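Local coordinates for proton-dependent oligopeptide transporter family protein (Xanthomonas campestris, PDB 6EI3) that probably carries short peptides across the membrane, coupled to proton movement, as a POT-family member of the major facilitator superfamily captured in an auto-inhibited state, at residues P160-L163 with K164-P168; A288-R291 with V292-I295. All blocks are in the same frame, centred on the assembly; numbering follows the deposited sequence.

Interaction 1 (P160-L163 with K164-P168); sequences PLAL and KHLGP. With 78M ((2S)-2,3-dihydroxypropyl(7Z)-pentadec-7-enoate), chain I; 78M ((2S)-2,3-dihydroxypropyl(7Z)-pentadec-7-enoate), chain L.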
ATOM      1  N   PRO A 160      -7.881   8.172  18.281  1.00 24.71           N
ATOM      2  CA  PRO A 160      -8.546   7.124  19.082  1.00 24.78           C
ATOM      3  C   PRO A 160      -9.081   7.605  20.430  1.00 31.31           C
ATOM      4  O   PRO A 160     -10.090   7.065  20.896  1.00 31.77           O
ATOM      5  CB  PRO A 160      -7.461   6.056  19.225  1.00 25.57           C
ATOM      6  CG  PRO A 160      -6.551   6.282  18.017  1.00 28.62           C
ATOM      7  CD  PRO A 160      -6.491   7.779  17.965  1.00 24.93           C
ATOM      8  N   LEU A 161      -8.438   8.638  21.038  1.00 29.90           N
ATOM      9  CA  LEU A 161      -8.868   9.255  22.302  1.00 30.49           C
ATOM     10  C   LEU A 161     -10.120  10.094  22.053  1.00 34.06           C
ATOM     11  O   LEU A 161     -11.021  10.088  22.883  1.00 32.54           O
ATOM     12  CB  LEU A 161      -7.761  10.142  22.923  1.00 31.16           C
ATOM     13  CG  LEU A 161      -6.611   9.437  23.650  1.00 35.63           C
ATOM     14  CD1 LEU A 161      -5.706  10.452  24.310  1.00 36.09           C
ATOM     15  CD2 LEU A 161      -7.120   8.477  24.724  1.00 36.11           C
ATOM     16  N   ALA A 162     -10.183  10.811  20.900  1.00 30.24           N
ATOM     17  CA  ALA A 162     -11.389  11.553  20.502  1.00 30.37           C
ATOM     18  C   ALA A 162     -12.550  10.542  20.318  1.00 31.08           C
ATOM     19  O   ALA A 162     -13.659  10.812  20.756  1.00 29.98           O
ATOM     20  CB  ALA A 162     -11.147  12.301  19.196  1.00 30.74           C
ATOM     21  N   LEU A 163     -12.284   9.377  19.688  1.00 26.06           N
ATOM     22  CA  LEU A 163     -13.302   8.335  19.491  1.00 24.99           C
ATOM     23  C   LEU A 163     -13.816   7.806  20.824  1.00 29.37           C
ATOM     24  O   LEU A 163     -15.025   7.758  21.045  1.00 28.10           O
ATOM     25  CB  LEU A 163     -12.754   7.153  18.634  1.00 23.32           C
ATOM     26  CG  LEU A 163     -13.770   5.992  18.356  1.00 28.18           C
ATOM     27  CD1 LEU A 163     -14.980   6.456  17.517  1.00 28.17           C
ATOM     28  CD2 LEU A 163     -13.087   4.789  17.724  1.00 28.18           C
ATOM     29  N   LYS A 164     -12.889   7.419  21.705  1.00 27.47           N
ATOM     30  CA  LYS A 164     -13.214   6.844  23.001  1.00 29.81           C
ATOM     31  C   LYS A 164     -13.964   7.790  23.938  1.00 36.10           C
ATOM     32  O   LYS A 164     -14.911   7.364  24.594  1.00 35.02           O
ATOM     33  CB  LYS A 164     -11.935   6.328  23.685  1.00 33.04           C
ATOM     34  CG  LYS A 164     -12.202   5.271  24.772  1.00 44.18           C
ATOM     35  CD  LYS A 164     -10.995   5.062  25.655  1.00 50.76           C
ATOM     36  CE  LYS A 164     -11.361   4.302  26.908  1.00 62.91           C
ATOM     37  NZ  LYS A 164     -11.221   2.833  26.730  1.00 67.76           N
ATOM     38  N   HIS A 165     -13.539   9.059  24.024  1.00 35.96           N
ATOM     39  CA  HIS A 165     -14.136   9.980  25.011  1.00 37.90           C
ATOM     40  C   HIS A 165     -15.137  10.967  24.450  1.00 40.27           C
ATOM     41  O   HIS A 165     -16.009  11.406  25.191  1.00 41.56           O
ATOM     42  CB  HIS A 165     -13.037  10.716  25.788  1.00 40.23           C
ATOM     43  CG  HIS A 165     -11.979   9.793  26.313  1.00 44.76           C
ATOM     44  ND1 HIS A 165     -12.263   8.851  27.292  1.00 47.89           N
ATOM     45  CD2 HIS A 165     -10.675   9.682  25.966  1.00 47.10           C
ATOM     46  CE1 HIS A 165     -11.135   8.190  27.498  1.00 47.54           C
ATOM     47  NE2 HIS A 165     -10.148   8.658  26.727  1.00 47.55           N
ATOM     48  N   LEU A 166     -15.009  11.346  23.171  1.00 33.70           N
ATOM     49  CA  LEU A 166     -15.900  12.333  22.563  1.00 32.78           C
ATOM     50  C   LEU A 166     -16.935  11.713  21.620  1.00 37.14           C
ATOM     51  O   LEU A 166     -18.020  12.265  21.467  1.00 37.89           O
ATOM     52  CB  LEU A 166     -15.102  13.448  21.833  1.00 31.81           C
ATOM     53  CG  LEU A 166     -13.863  14.061  22.514  1.00 35.78           C
ATOM     54  CD1 LEU A 166     -13.207  15.104  21.614  1.00 34.98           C
ATOM     55  CD2 LEU A 166     -14.201  14.692  23.859  1.00 37.99           C
ATOM     56  N   GLY A 167     -16.591  10.604  20.968  1.00 32.61           N
ATOM     57  CA  GLY A 167     -17.519   9.960  20.048  1.00 31.98           C
ATOM     58  C   GLY A 167     -17.138  10.066  18.582  1.00 35.30           C
ATOM     59  O   GLY A 167     -16.218  10.813  18.242  1.00 33.32           O
ATOM     60  N   PRO A 168     -17.873   9.328  17.704  1.00 33.12           N
ATOM     61  CA  PRO A 168     -17.515   9.266  16.270  1.00 32.59           C
ATOM     62  C   PRO A 168     -17.553  10.571  15.472  1.00 35.11           C
ATOM     63  O   PRO A 168     -16.718  10.744  14.581  1.00 33.36           O
ATOM     64  CB  PRO A 168     -18.510   8.251  15.690  1.00 34.85           C
ATOM     65  CG  PRO A 168     -19.031   7.484  16.858  1.00 39.02           C
ATOM     66  CD  PRO A 168     -18.976   8.391  18.031  1.00 35.28           C
TER
HETATM   67  O21 78M I 608      -8.266   9.367  28.666  1.00 94.86           O
HETATM   68  C20 78M I 608      -9.098   9.507  29.815  1.00 95.05           C
HETATM   69  C18 78M I 608      -8.540  10.532  30.775  1.00 94.50           C
HETATM   70  O19 78M I 608      -9.190  10.402  32.041  1.00 96.16           O
HETATM   71  C17 78M I 608      -8.679  11.959  30.282  1.00 92.15           C
HETATM   72  O2  78M I 608      -8.144  12.064  28.937  1.00 87.81           O
HETATM   73  C1  78M I 608      -6.837  12.305  28.779  1.00 85.12           C
HETATM   74  O1  78M I 608      -6.033  12.278  29.674  1.00 87.79           O
HETATM   75  C2  78M I 608      -6.512  12.601  27.344  1.00 79.82           C
HETATM   76  C3  78M I 608      -5.466  13.696  27.172  1.00 76.32           C
HETATM   77  C4  78M I 608      -5.042  13.895  25.729  1.00 72.22           C
HETATM   78  C5  78M I 608      -5.153  15.330  25.258  1.00 70.30           C
HETATM   79  C6  78M I 608      -4.937  15.504  23.765  1.00 66.95           C
HETATM   80  C7  78M I 608      -3.578  16.033  23.427  1.00 64.29           C
HETATM   81  C8  78M I 608      -3.297  17.148  22.770  1.00 63.48           C
HETATM   82  C9  78M I 608      -4.269  18.155  22.230  1.00 63.75           C
HETATM   83  C10 78M I 608      -3.640  19.140  21.249  1.00 65.65           C
HETATM   84  C11 78M I 608      -4.525  20.339  20.939  1.00 68.32           C
HETATM   85  C12 78M I 608      -3.960  21.284  19.894  1.00 70.27           C
HETATM   86  C13 78M I 608      -4.596  21.160  18.515  1.00 70.41           C
HETATM   87  C15 78M I 608      -2.891  22.244  16.937  1.00 71.71           C
HETATM   88  C14 78M I 608      -3.613  20.973  17.360  1.00 70.86           C
HETATM   89  O21 78M L 611     -15.463  10.188  30.979  1.00 96.64           O
HETATM   90  C20 78M L 611     -14.465  10.959  31.637  1.00 97.33           C
HETATM   91  C18 78M L 611     -13.084  10.436  31.318  1.00 96.34           C
HETATM   92  O19 78M L 611     -12.129  10.925  32.266  1.00 98.71           O
HETATM   93  C17 78M L 611     -12.649  10.746  29.904  1.00 92.96           C
HETATM   94  O2  78M L 611     -12.043  12.061  29.864  1.00 90.62           O
HETATM   95  C1  78M L 611     -12.684  13.034  29.208  1.00 88.34           C
HETATM   96  O1  78M L 611     -13.842  12.981  28.885  1.00 89.48           O
HETATM   97  C2  78M L 611     -11.770  14.195  28.932  1.00 84.84           C
HETATM   98  C3  78M L 611     -11.520  14.464  27.449  1.00 79.30           C
HETATM   99  C4  78M L 611     -10.517  13.518  26.814  1.00 73.66           C
HETATM  100  C5  78M L 611      -9.625  14.158  25.756  1.00 70.97           C
HETATM  101  C6  78M L 611     -10.073  13.930  24.312  1.00 69.24           C
HETATM  102  C7  78M L 611      -8.978  14.175  23.301  1.00 67.68           C
HETATM  103  C8  78M L 611      -8.695  15.300  22.650  1.00 68.58           C
HETATM  104  C9  78M L 611      -9.381  16.635  22.771  1.00 70.42           C
HETATM  105  C10 78M L 611      -8.884  17.706  21.789  1.00 70.61           C
HETATM  106  C11 78M L 611      -9.743  17.859  20.537  1.00 70.58           C
HETATM  107  C12 78M L 611      -9.493  19.116  19.698  1.00 72.34           C
HETATM  108  C13 78M L 611      -8.147  19.212  18.978  1.00 74.58           C
HETATM  109  C15 78M L 611      -6.668  18.431  17.063  1.00 75.85           C
HETATM  110  C14 78M L 611      -7.948  18.216  17.837  1.00 75.57           C
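Leu-161 and His-165 both swing their CG atoms beside the backbone N (chi1 -77° and -49°), which lays the two side chains next to each other, one helical turn apart, with Leu-161 CD2 3.6 Å from His-165 NE2. Leu-161 O, the oxygen that accepts the His-165 N-H, lies oblique to the imidazole, 3.1 Å from His-165 CD2. Two monoacylglycerols meet the ring: His-165 NE2 comes within 2.8 Å of O21 of the chain I lipid, while O2 of the chain L lipid lies over a face. Leu-161 CD1 touches the chain I acyl chain at C4, 3.8 Å away. At the helix end Ala-162 O is gripped twice, by Leu-166 N at 2.8 Å and by Gly-167 N at 2.9 Å; the second bond spans five residues and lies in the carbonyl plane. A weak bond joins Gly-167 N to Leu-163 O. Leu-163 CD1 packs on Pro-168 CG across the turn, at 4.2 Å. Gly-167, with positive phi (110°), stands just past the end of helix 137-165 and is the N-cap of helix 168-188: a glycine followed by proline, in a short turn joining two consecutive membrane helices at a lipid-lined surface.

Interaction 2 (A288-R291 with V292-I295); sequences ALLR and VLVI. With 78M ((2S)-2,3-dihydroxypropyl(7Z)-pentadec-7-enoate), chain O.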
ATOM      1  N   ALA A 288      13.679  -5.132 -17.848  1.00 40.06           N
ATOM      2  CA  ALA A 288      14.042  -4.793 -16.479  1.00 39.94           C
ATOM      3  C   ALA A 288      12.772  -4.538 -15.642  1.00 45.01           C
ATOM      4  O   ALA A 288      12.677  -5.042 -14.519  1.00 45.21           O
ATOM      5  CB  ALA A 288      14.941  -3.567 -16.478  1.00 40.70           C
ATOM      6  N   LEU A 289      11.780  -3.809 -16.211  1.00 42.14           N
ATOM      7  CA  LEU A 289      10.490  -3.514 -15.567  1.00 41.85           C
ATOM      8  C   LEU A 289       9.712  -4.797 -15.257  1.00 42.89           C
ATOM      9  O   LEU A 289       9.092  -4.880 -14.201  1.00 42.26           O
ATOM     10  CB  LEU A 289       9.623  -2.598 -16.461  1.00 43.30           C
ATOM     11  CG  LEU A 289       9.294  -1.169 -15.996  1.00 49.48           C
ATOM     12  CD1 LEU A 289       8.853  -1.107 -14.529  1.00 48.96           C
ATOM     13  CD2 LEU A 289      10.419  -0.216 -16.288  1.00 54.91           C
ATOM     14  N   LEU A 290       9.732  -5.785 -16.172  1.00 39.42           N
ATOM     15  CA  LEU A 290       9.046  -7.064 -15.961  1.00 39.69           C
ATOM     16  C   LEU A 290       9.703  -7.913 -14.873  1.00 43.61           C
ATOM     17  O   LEU A 290       9.002  -8.585 -14.118  1.00 42.75           O
ATOM     18  CB  LEU A 290       8.859  -7.852 -17.252  1.00 40.80           C
ATOM     19  CG  LEU A 290       7.940  -7.216 -18.293  1.00 45.59           C
ATOM     20  CD1 LEU A 290       8.045  -7.952 -19.620  1.00 46.49           C
ATOM     21  CD2 LEU A 290       6.464  -7.124 -17.789  1.00 47.13           C
ATOM     22  N   ARG A 291      11.034  -7.850 -14.763  1.00 40.47           N
ATOM     23  CA  ARG A 291      11.766  -8.527 -13.692  1.00 40.09           C
ATOM     24  C   ARG A 291      11.391  -7.905 -12.348  1.00 41.94           C
ATOM     25  O   ARG A 291      11.221  -8.628 -11.372  1.00 40.51           O
ATOM     26  CB  ARG A 291      13.276  -8.437 -13.923  1.00 39.14           C
ATOM     27  CG  ARG A 291      13.754  -9.322 -15.051  1.00 39.10           C
ATOM     28  CD  ARG A 291      15.256  -9.442 -14.986  1.00 49.34           C
ATOM     29  NE  ARG A 291      15.827  -9.932 -16.238  1.00 53.35           N
ATOM     30  CZ  ARG A 291      16.377  -9.153 -17.161  1.00 69.31           C
ATOM     31  NH1 ARG A 291      16.426  -7.836 -16.986  1.00 55.53           N
ATOM     32  NH2 ARG A 291      16.892  -9.684 -18.261  1.00 57.77           N
ATOM     33  N   VAL A 292      11.195  -6.568 -12.320  1.00 39.59           N
ATOM     34  CA  VAL A 292      10.767  -5.789 -11.144  1.00 38.38           C
ATOM     35  C   VAL A 292       9.364  -6.207 -10.720  1.00 41.48           C
ATOM     36  O   VAL A 292       9.105  -6.365  -9.522  1.00 41.59           O
ATOM     37  CB  VAL A 292      10.882  -4.256 -11.397  1.00 41.95           C
ATOM     38  CG1 VAL A 292       9.946  -3.448 -10.489  1.00 41.10           C
ATOM     39  CG2 VAL A 292      12.318  -3.791 -11.241  1.00 41.87           C
ATOM     40  N   LEU A 293       8.464  -6.396 -11.698  1.00 38.15           N
ATOM     41  CA  LEU A 293       7.089  -6.827 -11.469  1.00 37.82           C
ATOM     42  C   LEU A 293       7.066  -8.172 -10.722  1.00 40.66           C
ATOM     43  O   LEU A 293       6.229  -8.342  -9.832  1.00 40.54           O
ATOM     44  CB  LEU A 293       6.283  -6.878 -12.798  1.00 38.99           C
ATOM     45  CG  LEU A 293       4.808  -7.366 -12.734  1.00 44.63           C
ATOM     46  CD1 LEU A 293       3.921  -6.434 -11.905  1.00 43.72           C
ATOM     47  CD2 LEU A 293       4.220  -7.527 -14.133  1.00 50.02           C
ATOM     48  N   VAL A 294       8.012  -9.094 -11.042  1.00 35.67           N
ATOM     49  CA  VAL A 294       8.127 -10.381 -10.344  1.00 34.87           C
ATOM     50  C   VAL A 294       8.565 -10.154  -8.883  1.00 36.05           C
ATOM     51  O   VAL A 294       7.933 -10.699  -7.975  1.00 35.39           O
ATOM     52  CB  VAL A 294       9.005 -11.419 -11.085  1.00 39.56           C
ATOM     53  CG1 VAL A 294       9.126 -12.712 -10.278  1.00 39.48           C
ATOM     54  CG2 VAL A 294       8.421 -11.720 -12.461  1.00 40.55           C
ATOM     55  N   ILE A 295       9.620  -9.337  -8.667  1.00 30.53           N
ATOM     56  CA  ILE A 295      10.107  -8.970  -7.330  1.00 29.63           C
ATOM     57  C   ILE A 295       8.941  -8.359  -6.509  1.00 31.91           C
ATOM     58  O   ILE A 295       8.710  -8.782  -5.371  1.00 30.42           O
ATOM     59  CB  ILE A 295      11.352  -8.040  -7.455  1.00 32.21           C
ATOM     60  CG1 ILE A 295      12.589  -8.865  -7.848  1.00 34.10           C
ATOM     61  CG2 ILE A 295      11.630  -7.255  -6.176  1.00 30.11           C
ATOM     62  CD1 ILE A 295      13.498  -8.220  -8.867  1.00 41.37           C
TER
HETATM   63  O21 78M O 614      12.627 -13.330 -14.339  1.00 83.47           O
HETATM   64  C20 78M O 614      11.722 -12.612 -15.161  1.00 84.03           C
HETATM   65  C18 78M O 614      10.362 -13.269 -15.184  1.00 85.43           C
HETATM   66  O19 78M O 614      10.473 -14.613 -15.657  1.00 87.76           O
HETATM   67  C17 78M O 614       9.369 -12.511 -16.030  1.00 86.92           C
HETATM   68  O2  78M O 614       8.061 -12.962 -15.605  1.00 88.32           O
HETATM   69  C1  78M O 614       6.996 -12.239 -15.972  1.00 89.09           C
HETATM   70  O1  78M O 614       7.035 -11.332 -16.764  1.00 89.50           O
HETATM   71  C2  78M O 614       5.757 -12.696 -15.259  1.00 89.28           C
HETATM   72  C3  78M O 614       5.146 -11.622 -14.369  1.00 88.35           C
HETATM   73  C4  78M O 614       4.630 -12.169 -13.045  1.00 88.15           C
HETATM   74  C5  78M O 614       3.126 -12.063 -12.852  1.00 88.50           C
HETATM   75  C6  78M O 614       2.627 -10.679 -12.419  1.00 88.16           C
HETATM   76  C7  78M O 614       2.263 -10.634 -10.970  1.00 87.45           C
HETATM   77  C8  78M O 614       1.047 -10.528 -10.460  1.00 86.93           C
HETATM   78  C9  78M O 614       0.701 -10.491  -9.000  1.00 85.51           C
HETATM   79  C10 78M O 614       0.488 -11.902  -8.441  1.00 86.00           C
HETATM   80  C11 78M O 614       1.194 -12.176  -7.125  1.00 84.24           C
HETATM   81  C12 78M O 614       1.610 -13.633  -6.958  1.00 83.89           C
HETATM   82  C13 78M O 614       2.468 -13.938  -5.737  1.00 81.29           C
HETATM   83  C15 78M O 614       2.527 -14.676  -3.335  1.00 77.48           C
HETATM   84  C14 78M O 614       1.699 -14.075  -4.435  1.00 78.32           C
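A monoacylglycerol pocket runs along one flank of helix 281-306, where Leu-290 and Leu-293 touch through CD2 of each at 4.3 Å and the chain O lipid lies against neighbouring turns. The residues follow the course of the molecule. Arg-291 CG is 3.9 Å from C20 of the glycerol head; the arginine chain then runs extended from CG to NE, so it is the aliphatic stem, not the guanidinium, that meets the lipid. At the ester, Leu-290 CB lies 4.0 Å from the carbonyl oxygen O1, and Val-294 CG2 lies 3.4 Å from the ester oxygen O2. That methyl sits beside the backbone N and is also 3.6 Å from Leu-290 O, so it touches both the helix backbone and the lipid. Further along the acyl chain, Leu-293 CD2 packs 3.9 Å from C6; with CG anti to the backbone N (chi1 178°), the leucine extends to reach it. On the protein side, the atoms of these four side chains that touch the lipid are all carbons. Behind them the backbone is regular alpha helix, with i to i+4 bonds from Ala-288 O through Arg-291 O. The last, Ile-295 N to Arg-291 O, is 3.2 Å long and fairly straight (166° at the hydrogen); Val-294 N adds a weak bond to the same oxygen. Ile-295 folds CD1 back to 3.4 Å from Arg-291 O. Three helices contact this segment: Leu-290 and Arg-291 meet Trp-268 of helix 248-270, Leu-289 and Leu-293 reach Val-433 and Phe-436 of helix 430-456 respectively, and Arg-291, Val-294 and Ile-295 pack on Tyr-493 of helix 471-495, whose hydroxyl is hydrogen-bonded to the lipid.

Interactions 1 and 2 lie on opposite sides of the chain's centre, in series along the sequence, with centres 44 Å apart and nearest atoms about 32 Å apart, so neither can act on the other by direct touch. Interaction 1 is the more peripheral, its centre 27 Å from that of the chain, against 18 Å for interaction 2. Both meet monoacylglycerol, but differently: at 160-168 a histidine approaches the lipid head at the end of a helix, whereas 288-295 meets the lipid mid-helix, chiefly through aliphatic groups. These separate lipid contacts are consistent with hydrocarbon-facing surfaces of a membrane transporter, and neither is evidence for a peptide site.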